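Local atomic coordinates of thioredoxin reductase (Clostridium acetobutylicum ATCC 824, PDB entry 6GNA), a protein that probably reduces thioredoxin with electrons taken from ferredoxin rather than a pyridine nucleotide, through bound FAD and a CxxC disulfide. Residues A[83-87]-A[134-138]; A[10-14]-A[108-112]. One frame throughout, in Å; residues are numbered along the deposited sequence.

Interaction 1 (A[83-87]-A[134-138]). With FAD (flavin-adenine dinucleotide), chain B.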
ATOM      1  N   LYS A  83      12.085   1.153 -23.506  1.00 19.39           N
ATOM      2  CA  LYS A  83      12.633   1.914 -22.391  1.00 19.10           C
ATOM      3  C   LYS A  83      12.160   3.357 -22.480  1.00 20.25           C
ATOM      4  O   LYS A  83      12.308   4.004 -23.514  1.00 22.28           O
ATOM      5  CB  LYS A  83      14.166   1.876 -22.395  1.00 19.89           C
ATOM      6  CG  LYS A  83      14.812   2.701 -21.274  1.00 21.03           C
ATOM      7  CD  LYS A  83      16.337   2.613 -21.286  1.00 20.04           C
ATOM      8  CE  LYS A  83      16.938   3.422 -20.135  1.00 21.95           C
ATOM      9  NZ  LYS A  83      18.433   3.425 -20.214  1.00 23.72           N
ATOM     10  N   VAL A  84      11.585   3.862 -21.400  1.00 20.23           N
ATOM     11  CA  VAL A  84      11.235   5.276 -21.343  1.00 20.32           C
ATOM     12  C   VAL A  84      12.469   6.082 -20.950  1.00 20.78           C
ATOM     13  O   VAL A  84      13.079   5.826 -19.905  1.00 21.00           O
ATOM     14  CB  VAL A  84      10.080   5.532 -20.364  1.00 19.09           C
ATOM     15  CG1 VAL A  84       9.792   7.033 -20.264  1.00 20.89           C
ATOM     16  CG2 VAL A  84       8.836   4.771 -20.827  1.00 22.12           C
ATOM     17  N   ASN A  85      12.827   7.057 -21.780  1.00 21.55           N
ATOM     18  CA  ASN A  85      14.013   7.883 -21.559  1.00 22.71           C
ATOM     19  C   ASN A  85      13.725   9.216 -20.896  1.00 23.82           C
ATOM     20  O   ASN A  85      14.541   9.689 -20.093  1.00 28.33           O
ATOM     21  CB  ASN A  85      14.740   8.142 -22.884  1.00 24.32           C
ATOM     22  CG  ASN A  85      15.411   6.922 -23.391  1.00 23.58           C
ATOM     23  OD1 ASN A  85      16.011   6.172 -22.623  1.00 24.41           O
ATOM     24  ND2 ASN A  85      15.310   6.693 -24.687  1.00 24.23           N
ATOM     25  N   ASN A  86      12.593   9.858 -21.192  1.00 22.32           N
ATOM     26  CA  ASN A  86      12.310  11.165 -20.623  1.00 25.36           C
ATOM     27  C   ASN A  86      10.814  11.374 -20.649  1.00 27.25           C
ATOM     28  O   ASN A  86      10.123  10.912 -21.561  1.00 27.01           O
ATOM     29  CB  ASN A  86      13.005  12.306 -21.381  1.00 27.34           C
ATOM     30  CG  ASN A  86      14.492  12.345 -21.128  1.00 33.16           C
ATOM     31  OD1 ASN A  86      15.289  12.008 -21.998  1.00 30.47           O
ATOM     32  ND2 ASN A  86      14.875  12.743 -19.919  1.00 32.79           N
ATOM     33  N   ILE A  87      10.331  12.054 -19.616  1.00 24.83           N
ATOM     34  CA  ILE A  87       8.928  12.409 -19.477  1.00 25.23           C
ATOM     35  C   ILE A  87       8.898  13.888 -19.179  1.00 26.96           C
ATOM     36  O   ILE A  87       9.451  14.333 -18.163  1.00 27.69           O
ATOM     37  CB  ILE A  87       8.246  11.617 -18.352  1.00 22.46           C
ATOM     38  CG1 ILE A  87       8.350  10.129 -18.666  1.00 23.67           C
ATOM     39  CG2 ILE A  87       6.781  12.051 -18.194  1.00 25.86           C
ATOM     40  CD1 ILE A  87       7.950   9.266 -17.532  1.00 26.74           C
ATOM     41  N   CYS A 134      21.327   8.728 -21.242  1.00 25.93           N
ATOM     42  CA  CYS A 134      20.691   8.308 -22.483  1.00 25.83           C
ATOM     43  C   CYS A 134      21.646   8.589 -23.636  1.00 27.72           C
ATOM     44  O   CYS A 134      21.841   9.751 -24.019  1.00 27.02           O
ATOM     45  CB  CYS A 134      19.386   9.062 -22.690  1.00 25.88           C
ATOM     46  SG  CYS A 134      18.512   8.438 -24.129  1.00 28.19           S
ATOM     47  N   ALA A 135      22.217   7.531 -24.205  1.00 24.70           N
ATOM     48  CA  ALA A 135      23.187   7.701 -25.279  1.00 26.19           C
ATOM     49  C   ALA A 135      22.512   8.133 -26.574  1.00 26.68           C
ATOM     50  O   ALA A 135      22.995   9.040 -27.263  1.00 27.50           O
ATOM     51  CB  ALA A 135      23.981   6.413 -25.487  1.00 27.23           C
ATOM     52  N   THR A 136      21.406   7.486 -26.940  1.00 26.58           N
ATOM     53  CA  THR A 136      20.735   7.837 -28.188  1.00 27.17           C
ATOM     54  C   THR A 136      20.204   9.265 -28.151  1.00 28.14           C
ATOM     55  O   THR A 136      20.195   9.951 -29.180  1.00 28.87           O
ATOM     56  CB  THR A 136      19.609   6.843 -28.476  1.00 26.84           C
ATOM     57  OG1 THR A 136      18.687   6.827 -27.381  1.00 26.74           O
ATOM     58  CG2 THR A 136      20.161   5.442 -28.652  1.00 26.01           C
ATOM     59  N   CYS A 137      19.772   9.729 -26.975  1.00 28.60           N
ATOM     60  CA  CYS A 137      19.288  11.097 -26.834  1.00 37.25           C
ATOM     61  C   CYS A 137      20.387  12.112 -27.163  1.00 29.83           C
ATOM     62  O   CYS A 137      20.142  13.107 -27.857  1.00 37.03           O
ATOM     63  CB  CYS A 137      18.766  11.311 -25.404  1.00 33.41           C
ATOM     64  SG  CYS A 137      17.501  10.099 -24.751  1.00 40.39           S
ATOM     65  N   ASP A 138      21.610  11.872 -26.686  1.00 29.39           N
ATOM     66  CA  ASP A 138      22.709  12.813 -26.848  1.00 30.22           C
ATOM     67  C   ASP A 138      23.586  12.491 -28.042  1.00 36.46           C
ATOM     68  O   ASP A 138      24.628  13.129 -28.211  1.00 30.83           O
ATOM     69  CB  ASP A 138      23.586  12.852 -25.590  1.00 32.05           C
ATOM     70  CG  ASP A 138      22.860  13.400 -24.385  1.00 48.76           C
ATOM     71  OD1 ASP A 138      21.707  13.853 -24.538  1.00 50.96           O
ATOM     72  OD2 ASP A 138      23.450  13.377 -23.282  1.00 57.42           O
TER
HETATM   73  PA  FAD B 300      10.426  -3.394  -9.869  1.00 17.29           P
HETATM   74  O1A FAD B 300      10.000  -4.745  -9.353  1.00 18.32           O
HETATM   75  O2A FAD B 300      11.896  -3.058  -9.931  1.00 19.55           O
HETATM   76  O5B FAD B 300       9.801  -3.184 -11.335  1.00 16.60           O
HETATM   77  C5B FAD B 300      10.364  -2.227 -12.222  1.00 20.64           C
HETATM   78  C4B FAD B 300      10.131  -2.655 -13.662  1.00 20.26           C
HETATM   79  O4B FAD B 300       9.932  -1.500 -14.480  1.00 21.29           O
HETATM   80  C3B FAD B 300      11.336  -3.398 -14.214  1.00 22.93           C
HETATM   81  O3B FAD B 300      10.920  -4.533 -14.976  1.00 25.88           O
HETATM   82  C2B FAD B 300      12.027  -2.391 -15.103  1.00 22.58           C
HETATM   83  O2B FAD B 300      12.673  -3.005 -16.221  1.00 26.21           O
HETATM   84  C1B FAD B 300      10.894  -1.477 -15.535  1.00 20.83           C
HETATM   85  N9A FAD B 300      11.385  -0.102 -15.765  1.00 19.11           N
HETATM   86  C8A FAD B 300      12.038   0.672 -14.878  1.00 20.38           C
HETATM   87  N7A FAD B 300      12.339   1.875 -15.429  1.00 20.78           N
HETATM   88  C5A FAD B 300      11.876   1.874 -16.690  1.00 19.12           C
HETATM   89  C6A FAD B 300      11.858   2.822 -17.825  1.00 19.69           C
HETATM   90  N6A FAD B 300      12.413   4.051 -17.716  1.00 19.84           N
HETATM   91  N1A FAD B 300      11.268   2.416 -18.969  1.00 19.14           N
HETATM   92  C2A FAD B 300      10.709   1.200 -19.100  1.00 21.41           C
HETATM   93  N3A FAD B 300      10.692   0.293 -18.109  1.00 21.65           N
HETATM   94  C4A FAD B 300      11.249   0.567 -16.907  1.00 19.14           C
HETATM   95  N1  FAD B 300       9.861  -8.180  -1.532  1.00 20.20           N
HETATM   96  C2  FAD B 300       8.979  -8.806  -0.714  1.00 20.32           C
HETATM   97  O2  FAD B 300       7.995  -8.162  -0.293  1.00 20.67           O
HETATM   98  N3  FAD B 300       9.113 -10.089  -0.334  1.00 20.30           N
HETATM   99  C4  FAD B 300      10.140 -10.843  -0.745  1.00 21.67           C
HETATM  100  O4  FAD B 300      10.245 -12.033  -0.380  1.00 23.78           O
HETATM  101  C4X FAD B 300      11.152 -10.236  -1.642  1.00 21.38           C
HETATM  102  N5  FAD B 300      12.214 -10.935  -2.096  1.00 23.64           N
HETATM  103  C5X FAD B 300      13.122 -10.359  -2.914  1.00 24.23           C
HETATM  104  C6  FAD B 300      14.206 -11.100  -3.368  1.00 25.34           C
HETATM  105  C7  FAD B 300      15.146 -10.518  -4.209  1.00 26.72           C
HETATM  106  C7M FAD B 300      16.321 -11.322  -4.699  1.00 27.33           C
HETATM  107  C8  FAD B 300      14.994  -9.100  -4.625  1.00 24.31           C
HETATM  108  C8M FAD B 300      16.011  -8.465  -5.536  1.00 25.33           C
HETATM  109  C9  FAD B 300      13.911  -8.357  -4.174  1.00 22.01           C
HETATM  110  C9A FAD B 300      12.970  -8.936  -3.333  1.00 22.61           C
HETATM  111  N10 FAD B 300      11.874  -8.184  -2.861  1.00 20.78           N
HETATM  112  C10 FAD B 300      10.939  -8.823  -2.028  1.00 20.81           C
HETATM  113  C1' FAD B 300      11.689  -6.787  -3.263  1.00 19.03           C
HETATM  114  C2' FAD B 300      10.590  -6.691  -4.307  1.00 19.72           C
HETATM  115  O2' FAD B 300      10.998  -7.432  -5.460  1.00 20.28           O
HETATM  116  C3' FAD B 300      10.339  -5.240  -4.696  1.00 19.08           C
HETATM  117  O3' FAD B 300       9.897  -4.502  -3.554  1.00 19.12           O
HETATM  118  C4' FAD B 300       9.291  -5.146  -5.795  1.00 18.44           C
HETATM  119  O4' FAD B 300       9.733  -5.880  -6.943  1.00 19.23           O
HETATM  120  C5' FAD B 300       9.031  -3.692  -6.170  1.00 16.32           C
HETATM  121  O5' FAD B 300       8.386  -3.667  -7.437  1.00 16.51           O
HETATM  122  P   FAD B 300       8.269  -2.320  -8.301  1.00 17.06           P
HETATM  123  O1P FAD B 300       7.214  -2.535  -9.358  1.00 18.12           O
HETATM  124  O2P FAD B 300       8.184  -1.113  -7.402  1.00 17.62           O
HETATM  125  O3P FAD B 300       9.716  -2.229  -9.008  1.00 17.33           O
HETATM  126  O   HOH W   1      17.122   4.736 -26.168  1.00 27.54           O

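Interaction 2 (A[10-14]-A[108-112]). With FAD (flavin-adenine dinucleotide), chain B.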
ATOM      1  N   ALA A  10      -0.383   6.677 -18.700  1.00 23.00           N
ATOM      2  CA  ALA A  10       0.837   5.949 -19.000  1.00 20.39           C
ATOM      3  C   ALA A  10       1.478   5.495 -17.699  1.00 20.07           C
ATOM      4  O   ALA A  10       1.674   6.296 -16.779  1.00 21.76           O
ATOM      5  CB  ALA A  10       1.828   6.802 -19.806  1.00 20.17           C
ATOM      6  N   ILE A  11       1.791   4.202 -17.629  1.00 18.79           N
ATOM      7  CA  ILE A  11       2.407   3.583 -16.466  1.00 17.31           C
ATOM      8  C   ILE A  11       3.845   3.257 -16.846  1.00 18.43           C
ATOM      9  O   ILE A  11       4.077   2.551 -17.825  1.00 18.64           O
ATOM     10  CB  ILE A  11       1.615   2.332 -16.042  1.00 17.17           C
ATOM     11  CG1 ILE A  11       0.206   2.731 -15.584  1.00 18.07           C
ATOM     12  CG2 ILE A  11       2.359   1.543 -14.976  1.00 20.06           C
ATOM     13  CD1 ILE A  11      -0.769   1.591 -15.519  1.00 19.39           C
ATOM     14  N   ILE A  12       4.802   3.764 -16.077  1.00 16.98           N
ATOM     15  CA  ILE A  12       6.222   3.659 -16.407  1.00 16.74           C
ATOM     16  C   ILE A  12       6.814   2.562 -15.534  1.00 19.40           C
ATOM     17  O   ILE A  12       7.352   2.813 -14.458  1.00 19.34           O
ATOM     18  CB  ILE A  12       6.965   4.982 -16.220  1.00 18.97           C
ATOM     19  CG1 ILE A  12       6.159   6.195 -16.730  1.00 20.24           C
ATOM     20  CG2 ILE A  12       8.339   4.885 -16.873  1.00 21.33           C
ATOM     21  CD1 ILE A  12       5.748   6.122 -18.176  1.00 21.59           C
ATOM     22  N   GLY A  13       6.710   1.335 -16.004  1.00 18.66           N
ATOM     23  CA  GLY A  13       7.216   0.175 -15.284  1.00 19.53           C
ATOM     24  C   GLY A  13       6.197  -0.942 -15.264  1.00 18.95           C
ATOM     25  O   GLY A  13       4.986  -0.709 -15.188  1.00 19.85           O
ATOM     26  N   SER A  14       6.702  -2.178 -15.308  1.00 19.41           N
ATOM     27  CA  SER A  14       5.912  -3.388 -15.500  1.00 19.01           C
ATOM     28  C   SER A  14       6.084  -4.359 -14.337  1.00 18.08           C
ATOM     29  O   SER A  14       5.795  -5.542 -14.479  1.00 19.33           O
ATOM     30  CB  SER A  14       6.302  -4.064 -16.815  1.00 21.67           C
ATOM     31  OG  SER A  14       7.707  -4.291 -16.852  1.00 22.83           O
ATOM     32  N   VAL A 108       0.484  10.281 -15.699  1.00 22.84           N
ATOM     33  CA  VAL A 108       1.627   9.375 -15.685  1.00 21.41           C
ATOM     34  C   VAL A 108       1.728   8.761 -14.296  1.00 20.54           C
ATOM     35  O   VAL A 108       1.550   9.462 -13.294  1.00 21.76           O
ATOM     36  CB  VAL A 108       2.936  10.105 -16.048  1.00 23.01           C
ATOM     37  CG1 VAL A 108       4.149   9.253 -15.751  1.00 25.38           C
ATOM     38  CG2 VAL A 108       2.920  10.520 -17.513  1.00 24.22           C
ATOM     39  N   ILE A 109       2.006   7.454 -14.237  1.00 19.67           N
ATOM     40  CA  ILE A 109       2.294   6.763 -12.980  1.00 20.11           C
ATOM     41  C   ILE A 109       3.714   6.213 -13.080  1.00 18.73           C
ATOM     42  O   ILE A 109       3.984   5.310 -13.874  1.00 19.62           O
ATOM     43  CB  ILE A 109       1.284   5.650 -12.687  1.00 19.88           C
ATOM     44  CG1 ILE A 109      -0.138   6.222 -12.597  1.00 19.44           C
ATOM     45  CG2 ILE A 109       1.644   4.940 -11.367  1.00 20.70           C
ATOM     46  CD1 ILE A 109      -1.219   5.170 -12.477  1.00 20.86           C
ATOM     47  N   LEU A 110       4.615   6.766 -12.288  1.00 19.40           N
ATOM     48  CA  LEU A 110       5.999   6.311 -12.262  1.00 18.78           C
ATOM     49  C   LEU A 110       6.075   5.058 -11.406  1.00 18.52           C
ATOM     50  O   LEU A 110       5.707   5.081 -10.231  1.00 19.15           O
ATOM     51  CB  LEU A 110       6.871   7.413 -11.653  1.00 19.50           C
ATOM     52  CG  LEU A 110       6.817   8.773 -12.360  1.00 20.51           C
ATOM     53  CD1 LEU A 110       7.647   9.795 -11.643  1.00 24.47           C
ATOM     54  CD2 LEU A 110       7.313   8.622 -13.806  1.00 20.16           C
ATOM     55  N   ALA A 111       6.652   4.013 -11.964  1.00 17.94           N
ATOM     56  CA  ALA A 111       6.700   2.709 -11.306  1.00 19.12           C
ATOM     57  C   ALA A 111       7.987   2.001 -11.675  1.00 17.65           C
ATOM     58  O   ALA A 111       8.005   0.795 -11.942  1.00 17.43           O
ATOM     59  CB  ALA A 111       5.462   1.866 -11.623  1.00 19.84           C
ATOM     60  N   MET A 112       9.093   2.753 -11.678  1.00 18.04           N
ATOM     61  CA  MET A 112      10.341   2.272 -12.251  1.00 19.25           C
ATOM     62  C   MET A 112      11.134   1.369 -11.321  1.00 20.26           C
ATOM     63  O   MET A 112      12.179   0.849 -11.738  1.00 19.63           O
ATOM     64  CB  MET A 112      11.254   3.451 -12.623  1.00 20.66           C
ATOM     65  CG  MET A 112      10.748   4.359 -13.717  1.00 21.04           C
ATOM     66  SD  MET A 112       9.676   5.654 -13.140  1.00 20.69           S
ATOM     67  CE  MET A 112      10.806   6.660 -12.156  1.00 23.59           C
TER
HETATM   68  PA  FAD B 300      10.426  -3.394  -9.869  1.00 17.29           P
HETATM   69  O1A FAD B 300      10.000  -4.745  -9.353  1.00 18.32           O
HETATM   70  O2A FAD B 300      11.896  -3.058  -9.931  1.00 19.55           O
HETATM   71  O5B FAD B 300       9.801  -3.184 -11.335  1.00 16.60           O
HETATM   72  C5B FAD B 300      10.364  -2.227 -12.222  1.00 20.64           C
HETATM   73  C4B FAD B 300      10.131  -2.655 -13.662  1.00 20.26           C
HETATM   74  O4B FAD B 300       9.932  -1.500 -14.480  1.00 21.29           O
HETATM   75  C3B FAD B 300      11.336  -3.398 -14.214  1.00 22.93           C
HETATM   76  O3B FAD B 300      10.920  -4.533 -14.976  1.00 25.88           O
HETATM   77  C2B FAD B 300      12.027  -2.391 -15.103  1.00 22.58           C
HETATM   78  O2B FAD B 300      12.673  -3.005 -16.221  1.00 26.21           O
HETATM   79  C1B FAD B 300      10.894  -1.477 -15.535  1.00 20.83           C
HETATM   80  N9A FAD B 300      11.385  -0.102 -15.765  1.00 19.11           N
HETATM   81  C8A FAD B 300      12.038   0.672 -14.878  1.00 20.38           C
HETATM   82  N7A FAD B 300      12.339   1.875 -15.429  1.00 20.78           N
HETATM   83  C5A FAD B 300      11.876   1.874 -16.690  1.00 19.12           C
HETATM   84  C6A FAD B 300      11.858   2.822 -17.825  1.00 19.69           C
HETATM   85  N6A FAD B 300      12.413   4.051 -17.716  1.00 19.84           N
HETATM   86  N1A FAD B 300      11.268   2.416 -18.969  1.00 19.14           N
HETATM   87  C2A FAD B 300      10.709   1.200 -19.100  1.00 21.41           C
HETATM   88  N3A FAD B 300      10.692   0.293 -18.109  1.00 21.65           N
HETATM   89  C4A FAD B 300      11.249   0.567 -16.907  1.00 19.14           C
HETATM   90  N1  FAD B 300       9.861  -8.180  -1.532  1.00 20.20           N
HETATM   91  C2  FAD B 300       8.979  -8.806  -0.714  1.00 20.32           C
HETATM   92  O2  FAD B 300       7.995  -8.162  -0.293  1.00 20.67           O
HETATM   93  N3  FAD B 300       9.113 -10.089  -0.334  1.00 20.30           N
HETATM   94  C4  FAD B 300      10.140 -10.843  -0.745  1.00 21.67           C
HETATM   95  O4  FAD B 300      10.245 -12.033  -0.380  1.00 23.78           O
HETATM   96  C4X FAD B 300      11.152 -10.236  -1.642  1.00 21.38           C
HETATM   97  N5  FAD B 300      12.214 -10.935  -2.096  1.00 23.64           N
HETATM   98  C5X FAD B 300      13.122 -10.359  -2.914  1.00 24.23           C
HETATM   99  C6  FAD B 300      14.206 -11.100  -3.368  1.00 25.34           C
HETATM  100  C7  FAD B 300      15.146 -10.518  -4.209  1.00 26.72           C
HETATM  101  C7M FAD B 300      16.321 -11.322  -4.699  1.00 27.33           C
HETATM  102  C8  FAD B 300      14.994  -9.100  -4.625  1.00 24.31           C
HETATM  103  C8M FAD B 300      16.011  -8.465  -5.536  1.00 25.33           C
HETATM  104  C9  FAD B 300      13.911  -8.357  -4.174  1.00 22.01           C
HETATM  105  C9A FAD B 300      12.970  -8.936  -3.333  1.00 22.61           C
HETATM  106  N10 FAD B 300      11.874  -8.184  -2.861  1.00 20.78           N
HETATM  107  C10 FAD B 300      10.939  -8.823  -2.028  1.00 20.81           C
HETATM  108  C1' FAD B 300      11.689  -6.787  -3.263  1.00 19.03           C
HETATM  109  C2' FAD B 300      10.590  -6.691  -4.307  1.00 19.72           C
HETATM  110  O2' FAD B 300      10.998  -7.432  -5.460  1.00 20.28           O
HETATM  111  C3' FAD B 300      10.339  -5.240  -4.696  1.00 19.08           C
HETATM  112  O3' FAD B 300       9.897  -4.502  -3.554  1.00 19.12           O
HETATM  113  C4' FAD B 300       9.291  -5.146  -5.795  1.00 18.44           C
HETATM  114  O4' FAD B 300       9.733  -5.880  -6.943  1.00 19.23           O
HETATM  115  C5' FAD B 300       9.031  -3.692  -6.170  1.00 16.32           C
HETATM  116  O5' FAD B 300       8.386  -3.667  -7.437  1.00 16.51           O
HETATM  117  P   FAD B 300       8.269  -2.320  -8.301  1.00 17.06           P
HETATM  118  O1P FAD B 300       7.214  -2.535  -9.358  1.00 18.12           O
HETATM  119  O2P FAD B 300       8.184  -1.113  -7.402  1.00 17.62           O
HETATM  120  O3P FAD B 300       9.716  -2.229  -9.008  1.00 17.33           O

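Interaction 1 (A[83-87]-A[134-138])
Asn-85 lays the flat of its amide against the disulfide of Cys-134 and Cys-137, a case of van der Waals contact doing the work at a small interface. The sulfur of Cys-134 sits almost squarely above Asn-85 CG (SG to CG 3.5 Å), about equally far from the amide oxygen and nitrogen, so the face and not the edge of the group is used. A chi1 of -71° puts Asn-85 CG anti to its own carbonyl carbon and carries the amide face over to that sulfur. The other sulfur, Cys-137 SG, lies 3.9 Å from Asn-85 CB. Asn-86 adds a looser touch from its OD1. Both asparagines face this way because they form a classic beta bulge opposite Met-97.

Polar linkage across the gap is indirect. One water accepts a hydrogen bond from Asn-85 ND2 (3.1 Å to the water O) and is also bonded to Thr-136 OG1 (2.9 Å to the same O).

The neighbouring residue of the strand, Val-84, reads the FAD adenine with its backbone: Val-84 N donates to N1A at 2.8 Å, nearly straight at 168°, and N6A donates back to Val-84 O at 2.9 Å.

The Cys-Ala-Thr-Cys sequence is the CxxC redox motif of the thioredoxin reductase family, here oxidised and resting on the adenine-binding strand.

Interaction 2 (A[10-14]-A[108-112])
Ala-10 O receives the amide of Ile-109 (N to O 2.8 Å, 164°), and Ile-12 N in turn donates to Ile-109 O (2.8 Å, 171°), so Ile-109 is bound at both its N-H and its carbonyl, the usual ladder of parallel strands. The third rung is different: Ala-111 N reaches Ile-12 O at 2.9 Å, but the bond is bent to 133° and the donor stands above the carbonyl plane, as the regular strands end. Beyond it, Gly-13 CA carries a straight C-H...O contact to Ala-111 O (3.5 Å), at a positive phi that glycine readily adopts.

Side chains then sort onto two faces. Ile-12 is the most heavily covered: its CG1 reaches across to Val-108 CG1 (3.8 Å) and to a methyl of Leu-110, while CG2, anti to the backbone N, lies alongside the bent Met-112 chain. On the other face Ile-11 and Ile-109 run side by side toward helix 16-25.

FAD lies at the strand ends. Met-112 CG packs against adenine N7A (3.4 Å), and Ser-14 N makes a weak bond to ribose O4B (3.4 Å); Ser-14 OG is itself fixed by Ser-37 and Leu-40.

Two adjoining parallel strands, the first running into a glycine-rich turn and helix 16-25, belong to the parallel sheet of a Rossmann-type FAD-binding fold, with the cofactor at its carboxyl edge.

How the interactions relate
Interactions 1 and 2 have centres 15 Å apart and share both a hydrophobic seam and the adenosine of FAD. Ile-87 CD1 sits 3.6 Å from Ile-12 CG1 and 3.8 Å from Leu-110 CD2, while Val-84 CB packs 4.0 Å from Ile-12 CG2, so strand 84-89 packs on the sheet face that carries Ile-12 and Leu-110. The two contacts hold the adenine from different sides. The disulfide is nonetheless remote from the flavin, with Cys-134 SG 30.0 Å from FAD N5. Direct exchange between them would probably need a large rearrangement, consistent with the domain rotation known in low-molecular-weight thioredoxin reductases.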